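Local coordinates for protein phosphodiesterase (Salpingoeca rosetta, PDB 7D7P) that belongs to the cyclic nucleotide phosphodiesterase family and carries an all-helical HD-type domain that holds a zinc and a magnesium ion, at residues 68-73 and 92-97; 158-163 and 293-298. One frame throughout, in Å; residues are numbered along the deposited sequence.

In the fold
Read from the N terminus, the fold shows how an all-helical protein is tied together by contacts of very different span. Contact 1 comes first: segments 68-73 and 92-97, on helices 63-76 and 87-99, meet across 18 intervening residues, 12 of them helical, so it closes a short loop near the start of the modelled chain. Contact 2 opens later and spans 129 residues, bringing the end of helix 155-161 against the loop that follows helix 268-291. The two lie in series, neither nested nor crossing, with nearest atoms about 17 Å apart. Contact 1 is buried among helices, whereas contact 2 lies at the surface and joins early and late parts of the phosphodiesterase family region.

Contact 1 of 2, residues 68-73 and 92-97; sequences AVCVRV and KWLQKV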
loop_
_atom_site.group_PDB
_atom_site.type_symbol
_atom_site.label_atom_id
_atom_site.label_comp_id
_atom_site.label_asym_id
_atom_site.label_seq_id
_atom_site.Cartn_x
_atom_site.Cartn_y
_atom_site.Cartn_z
ATOM N N ALA A 68 1.407 -39.080 5.678
ATOM C CA ALA A 68 2.006 -39.086 7.008
ATOM C C ALA A 68 1.809 -37.750 7.712
ATOM O O ALA A 68 1.616 -37.705 8.933
ATOM C CB ALA A 68 3.492 -39.428 6.909
ATOM N N VAL A 69 1.850 -36.648 6.957
ATOM C CA VAL A 69 1.637 -35.332 7.556
ATOM C C VAL A 69 0.223 -35.218 8.107
ATOM O O VAL A 69 0.015 -34.746 9.233
ATOM C CB VAL A 69 1.933 -34.220 6.531
ATOM C CG1 VAL A 69 1.485 -32.872 7.072
ATOM C CG2 VAL A 69 3.412 -34.192 6.187
ATOM N N CYS A 70 -0.773 -35.648 7.326
ATOM C CA CYS A 70 -2.159 -35.555 7.772
ATOM C C CYS A 70 -2.395 -36.408 9.012
ATOM O O CYS A 70 -3.046 -35.965 9.965
ATOM C CB CYS A 70 -3.101 -35.976 6.643
ATOM S SG CYS A 70 -3.022 -34.926 5.170
ATOM N N VAL A 71 -1.864 -37.631 9.020
ATOM C CA VAL A 71 -2.028 -38.508 10.176
ATOM C C VAL A 71 -1.303 -37.936 11.387
ATOM O O VAL A 71 -1.807 -37.997 12.516
ATOM C CB VAL A 71 -1.536 -39.928 9.836
ATOM C CG1 VAL A 71 -1.549 -40.808 11.079
ATOM C CG2 VAL A 71 -2.388 -40.534 8.732
ATOM N N ARG A 72 -0.110 -37.370 11.178
ATOM C CA ARG A 72 0.652 -36.817 12.292
ATOM C C ARG A 72 -0.061 -35.627 12.922
ATOM O O ARG A 72 -0.002 -35.441 14.143
ATOM C CB ARG A 72 2.051 -36.412 11.829
ATOM C CG ARG A 72 3.061 -37.540 11.847
ATOM C CD ARG A 72 4.475 -37.019 11.625
ATOM N NE ARG A 72 4.962 -36.216 12.745
ATOM C CZ ARG A 72 6.143 -35.604 12.767
ATOM N NH1 ARG A 72 6.961 -35.695 11.727
ATOM N NH2 ARG A 72 6.507 -34.896 13.827
ATOM N N VAL A 73 -0.725 -34.801 12.109
ATOM C CA VAL A 73 -1.483 -33.679 12.656
ATOM C C VAL A 73 -2.579 -34.189 13.585
ATOM O O VAL A 73 -2.738 -33.705 14.712
ATOM C CB VAL A 73 -2.064 -32.812 11.525
ATOM C CG1 VAL A 73 -3.075 -31.820 12.088
ATOM C CG2 VAL A 73 -0.953 -32.081 10.786
ATOM N N LYS A 92 -8.760 -44.372 5.428
ATOM C CA LYS A 92 -9.705 -44.533 4.326
ATOM C C LYS A 92 -10.382 -43.209 3.988
ATOM O O LYS A 92 -10.583 -42.890 2.811
ATOM C CB LYS A 92 -10.744 -45.599 4.680
ATOM C CG LYS A 92 -11.709 -45.933 3.552
ATOM C CD LYS A 92 -10.975 -46.460 2.327
ATOM C CE LYS A 92 -10.235 -47.755 2.635
ATOM N NZ LYS A 92 -9.375 -48.193 1.498
ATOM N N TRP A 93 -10.735 -42.427 5.010
ATOM C CA TRP A 93 -11.284 -41.095 4.774
ATOM C C TRP A 93 -10.272 -40.203 4.061
ATOM O O TRP A 93 -10.618 -39.501 3.103
ATOM C CB TRP A 93 -11.722 -40.478 6.103
ATOM C CG TRP A 93 -12.071 -39.022 6.033
ATOM C CD1 TRP A 93 -13.232 -38.478 5.567
ATOM C CD2 TRP A 93 -11.256 -37.923 6.459
ATOM N NE1 TRP A 93 -13.189 -37.108 5.670
ATOM C CE2 TRP A 93 -11.986 -36.742 6.214
ATOM C CE3 TRP A 93 -9.978 -37.822 7.020
ATOM C CZ2 TRP A 93 -11.481 -35.476 6.512
ATOM C CZ3 TRP A 93 -9.478 -36.564 7.315
ATOM C CH2 TRP A 93 -10.230 -35.409 7.061
ATOM N N LEU A 94 -9.013 -40.229 4.506
ATOM C CA LEU A 94 -7.965 -39.457 3.843
ATOM C C LEU A 94 -7.862 -39.817 2.367
ATOM O O LEU A 94 -7.754 -38.932 1.509
ATOM C CB LEU A 94 -6.624 -39.687 4.540
ATOM C CG LEU A 94 -6.402 -38.961 5.863
ATOM C CD1 LEU A 94 -5.068 -39.358 6.479
ATOM C CD2 LEU A 94 -6.465 -37.467 5.641
ATOM N N GLN A 95 -7.889 -41.113 2.053
ATOM C CA GLN A 95 -7.833 -41.543 0.659
ATOM C C GLN A 95 -9.031 -41.028 -0.129
ATOM O O GLN A 95 -8.877 -40.523 -1.247
ATOM C CB GLN A 95 -7.762 -43.069 0.592
ATOM C CG GLN A 95 -7.760 -43.634 -0.817
ATOM C CD GLN A 95 -7.712 -45.151 -0.834
ATOM O OE1 GLN A 95 -8.380 -45.814 -0.040
ATOM N NE2 GLN A 95 -6.908 -45.708 -1.732
ATOM N N LYS A 96 -10.235 -41.144 0.439
ATOM C CA LYS A 96 -11.424 -40.677 -0.267
ATOM C C LYS A 96 -11.406 -39.164 -0.457
ATOM O O LYS A 96 -11.888 -38.667 -1.479
ATOM C CB LYS A 96 -12.686 -41.106 0.481
ATOM C CG LYS A 96 -13.980 -40.771 -0.243
ATOM C CD LYS A 96 -14.090 -41.509 -1.570
ATOM C CE LYS A 96 -15.451 -41.285 -2.217
ATOM N NZ LYS A 96 -15.698 -42.229 -3.346
ATOM N N VAL A 97 -10.849 -38.420 0.503
ATOM C CA VAL A 97 -10.703 -36.975 0.334
ATOM C C VAL A 97 -9.812 -36.672 -0.866
ATOM O O VAL A 97 -10.138 -35.824 -1.706
ATOM C CB VAL A 97 -10.154 -36.330 1.621
ATOM C CG1 VAL A 97 -9.758 -34.883 1.359
ATOM C CG2 VAL A 97 -11.191 -36.396 2.733
#
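Helix-to-helix packing in the N-terminal part of this all-helical phosphodiesterase brings L94 of helix 87-99 against C70 and V71 of helix 63-76, a compact example of one leucine bridging two neighbouring residues of a facing helix. The closest backbone approach is C70 to L94, with CA atoms 8.0 Å apart, and both side chains leave the backbone toward the opposite helix. L94 meets its partners with both methyls. CD2 lies 3.8 Å from C70 CB, while CD1 is 3.9 Å from the same CB, so the leucine fork straddles the cysteine methylene. CD1 also reaches V71 CG2 at 3.7 Å, the two side chains crossing at a slant.

Torsions explain which atoms do the touching. V71 has CG1 anti to the backbone N (chi1 173°), which leaves CG2 beside that nitrogen and turned to the leucine. In C70 it is CB rather than SG that makes the contact.

The contact is wholly apolar and belongs to a wider helical core of the HD-type fold. Helix 109-126 supplies V113 and L116 against C70, and L144 of helix 133-145 packs on L94, so that the two segments share their buried side with later helices.

Contact 2 of 2, residues 158-163 and 293-298; sequences HINSRS and NLPSLP
The last turn of helix 155-161 faces an irregular strand-free loop, 293-298, with N160 and L294 closest in the backbone at 6.8 Å between CA atoms. R162 and N293 each close a Schellman motif at the end of the preceding helix, and both adopt positive phi, 52° and 60°; at R162 the sound bond of the motif runs from S163 N to H158 O, 3.0 Å. The contact joins the C-terminal part of helix 155-161 to the loop between helices 268-291 and 305-330 of the all-helical phosphodiesterase domain. After N293 the loop runs extended; L294 turns its side chain toward the helix, while P295 only brings its ring CG alongside N160.

L294 divides its two methyls between neighbouring residues. CD1 lies 3.6 Å from S161 CB, so the serine contributes its methylene here, while its OG is hydrogen-bonded to the backbone O of F157 one turn earlier. CD2 instead approaches the main chain, 3.5 Å from N160 O. E289 of helix 268-291 also touches the leucine side chain.

With N160 CG set beside its own backbone N (chi1 -71°), the amide is carried out to P295 and slants across it, ND2 coming 3.6 Å from the proline CG. This is a van der Waals approach; the polar link between the two residues is made by water. Beyond the interface, S163 is the N-cap of helix 164-169, its OG capping A166 N. The same OG is hydrogen-bonded to H158 ND1 at 2.6 Å, in the plane of the imidazole and at its edge, which ties the histidine ring to the start of the next helix. One water completes the contact, accepting from N160 ND2 at 2.9 Å and donating to P295 O at 2.7 Å.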
loop_
_atom_site.group_PDB
_atom_site.type_symbol
_atom_site.label_atom_id
_atom_site.label_comp_id
_atom_site.label_asym_id
_atom_site.label_seq_id
_atom_site.Cartn_x
_atom_site.Cartn_y
_atom_site.Cartn_z
ATOM N N HIS A 158 -19.289 -19.742 -12.573
ATOM C CA HIS A 158 -20.506 -20.529 -12.409
ATOM C C HIS A 158 -21.747 -19.658 -12.542
ATOM O O HIS A 158 -22.709 -20.037 -13.218
ATOM C CB HIS A 158 -20.491 -21.245 -11.058
ATOM C CG HIS A 158 -19.597 -22.443 -11.029
ATOM N ND1 HIS A 158 -19.990 -23.674 -11.509
ATOM C CD2 HIS A 158 -18.324 -22.596 -10.598
ATOM C CE1 HIS A 158 -19.000 -24.536 -11.366
ATOM N NE2 HIS A 158 -17.977 -23.906 -10.815
ATOM N N ILE A 159 -21.738 -18.482 -11.911
ATOM C CA ILE A 159 -22.894 -17.593 -11.978
ATOM C C ILE A 159 -23.095 -17.073 -13.398
ATOM O O ILE A 159 -24.220 -17.066 -13.913
ATOM C CB ILE A 159 -22.733 -16.445 -10.964
ATOM C CG1 ILE A 159 -22.661 -17.004 -9.540
ATOM C CG2 ILE A 159 -23.878 -15.449 -11.090
ATOM C CD1 ILE A 159 -22.357 -15.961 -8.486
ATOM N N ASN A 160 -22.014 -16.644 -14.056
ATOM C CA ASN A 160 -22.139 -16.086 -15.402
ATOM C C ASN A 160 -22.532 -17.154 -16.417
ATOM O O ASN A 160 -23.308 -16.882 -17.340
ATOM C CB ASN A 160 -20.833 -15.407 -15.820
ATOM C CG ASN A 160 -20.582 -14.110 -15.074
ATOM O OD1 ASN A 160 -21.479 -13.563 -14.435
ATOM N ND2 ASN A 160 -19.354 -13.608 -15.156
ATOM N N SER A 161 -22.007 -18.371 -16.270
ATOM C CA SER A 161 -22.345 -19.452 -17.188
ATOM C C SER A 161 -23.646 -20.152 -16.826
ATOM O O SER A 161 -24.079 -21.038 -17.572
ATOM C CB SER A 161 -21.216 -20.487 -17.236
ATOM O OG SER A 161 -21.184 -21.268 -16.052
ATOM N N ARG A 162 -24.275 -19.779 -15.710
ATOM C CA ARG A 162 -25.484 -20.438 -15.222
ATOM C C ARG A 162 -25.277 -21.948 -15.145
ATOM O O ARG A 162 -26.090 -22.746 -15.619
ATOM C CB ARG A 162 -26.693 -20.082 -16.090
ATOM C CG ARG A 162 -27.364 -18.779 -15.685
ATOM C CD ARG A 162 -27.441 -17.795 -16.840
ATOM N NE ARG A 162 -28.525 -18.120 -17.762
ATOM C CZ ARG A 162 -28.979 -17.297 -18.702
ATOM N NH1 ARG A 162 -28.443 -16.093 -18.849
ATOM N NH2 ARG A 162 -29.971 -17.678 -19.494
ATOM N N SER A 163 -24.155 -22.333 -14.542
ATOM C CA SER A 163 -23.799 -23.736 -14.424
ATOM C C SER A 163 -24.824 -24.475 -13.568
ATOM O O SER A 163 -25.639 -23.878 -12.857
ATOM C CB SER A 163 -22.407 -23.883 -13.812
ATOM O OG SER A 163 -22.435 -23.576 -12.428
ATOM N N ASN A 293 -18.332 -17.362 -24.693
ATOM C CA ASN A 293 -18.883 -16.014 -24.846
ATOM C C ASN A 293 -19.328 -15.445 -23.498
ATOM O O ASN A 293 -20.442 -14.943 -23.341
ATOM C CB ASN A 293 -20.029 -15.997 -25.861
ATOM C CG ASN A 293 -20.370 -14.597 -26.330
ATOM O OD1 ASN A 293 -19.544 -13.688 -26.251
ATOM N ND2 ASN A 293 -21.590 -14.415 -26.821
ATOM N N LEU A 294 -18.433 -15.528 -22.516
ATOM C CA LEU A 294 -18.683 -15.024 -21.176
ATOM C C LEU A 294 -17.730 -13.878 -20.860
ATOM O O LEU A 294 -16.605 -13.846 -21.369
ATOM C CB LEU A 294 -18.506 -16.132 -20.129
ATOM C CG LEU A 294 -19.480 -17.310 -20.174
ATOM C CD1 LEU A 294 -19.028 -18.399 -19.214
ATOM C CD2 LEU A 294 -20.891 -16.850 -19.844
ATOM N N PRO A 295 -18.145 -12.927 -20.023
ATOM C CA PRO A 295 -17.228 -11.856 -19.622
ATOM C C PRO A 295 -16.073 -12.396 -18.793
ATOM O O PRO A 295 -16.188 -13.418 -18.110
ATOM C CB PRO A 295 -18.114 -10.920 -18.794
ATOM C CG PRO A 295 -19.193 -11.807 -18.266
ATOM C CD PRO A 295 -19.453 -12.812 -19.355
ATOM N N SER A 296 -14.945 -11.696 -18.865
ATOM C CA SER A 296 -13.749 -12.054 -18.121
ATOM C C SER A 296 -13.218 -10.830 -17.389
ATOM O O SER A 296 -13.380 -9.697 -17.846
ATOM C CB SER A 296 -12.656 -12.622 -19.037
ATOM O OG SER A 296 -13.097 -13.800 -19.690
ATOM N N LEU A 297 -12.591 -11.072 -16.240
ATOM C CA LEU A 297 -11.950 -9.994 -15.499
ATOM C C LEU A 297 -10.543 -9.755 -16.044
ATOM O O LEU A 297 -9.828 -10.712 -16.356
ATOM C CB LEU A 297 -11.886 -10.324 -14.010
ATOM C CG LEU A 297 -13.219 -10.300 -13.260
ATOM C CD1 LEU A 297 -13.091 -10.998 -11.915
ATOM C CD2 LEU A 297 -13.708 -8.870 -13.083
ATOM N N PRO A 298 -10.121 -8.493 -16.163
ATOM C CA PRO A 298 -8.851 -8.218 -16.850
ATOM C C PRO A 298 -7.630 -8.718 -16.097
ATOM O O PRO A 298 -6.604 -8.992 -16.732
ATOM C CB PRO A 298 -8.847 -6.689 -16.973
ATOM C CG PRO A 298 -9.674 -6.230 -15.819
ATOM C CD PRO A 298 -10.750 -7.267 -15.643
HETATM O O HOH W 1 -17.411 -15.203 -16.579
#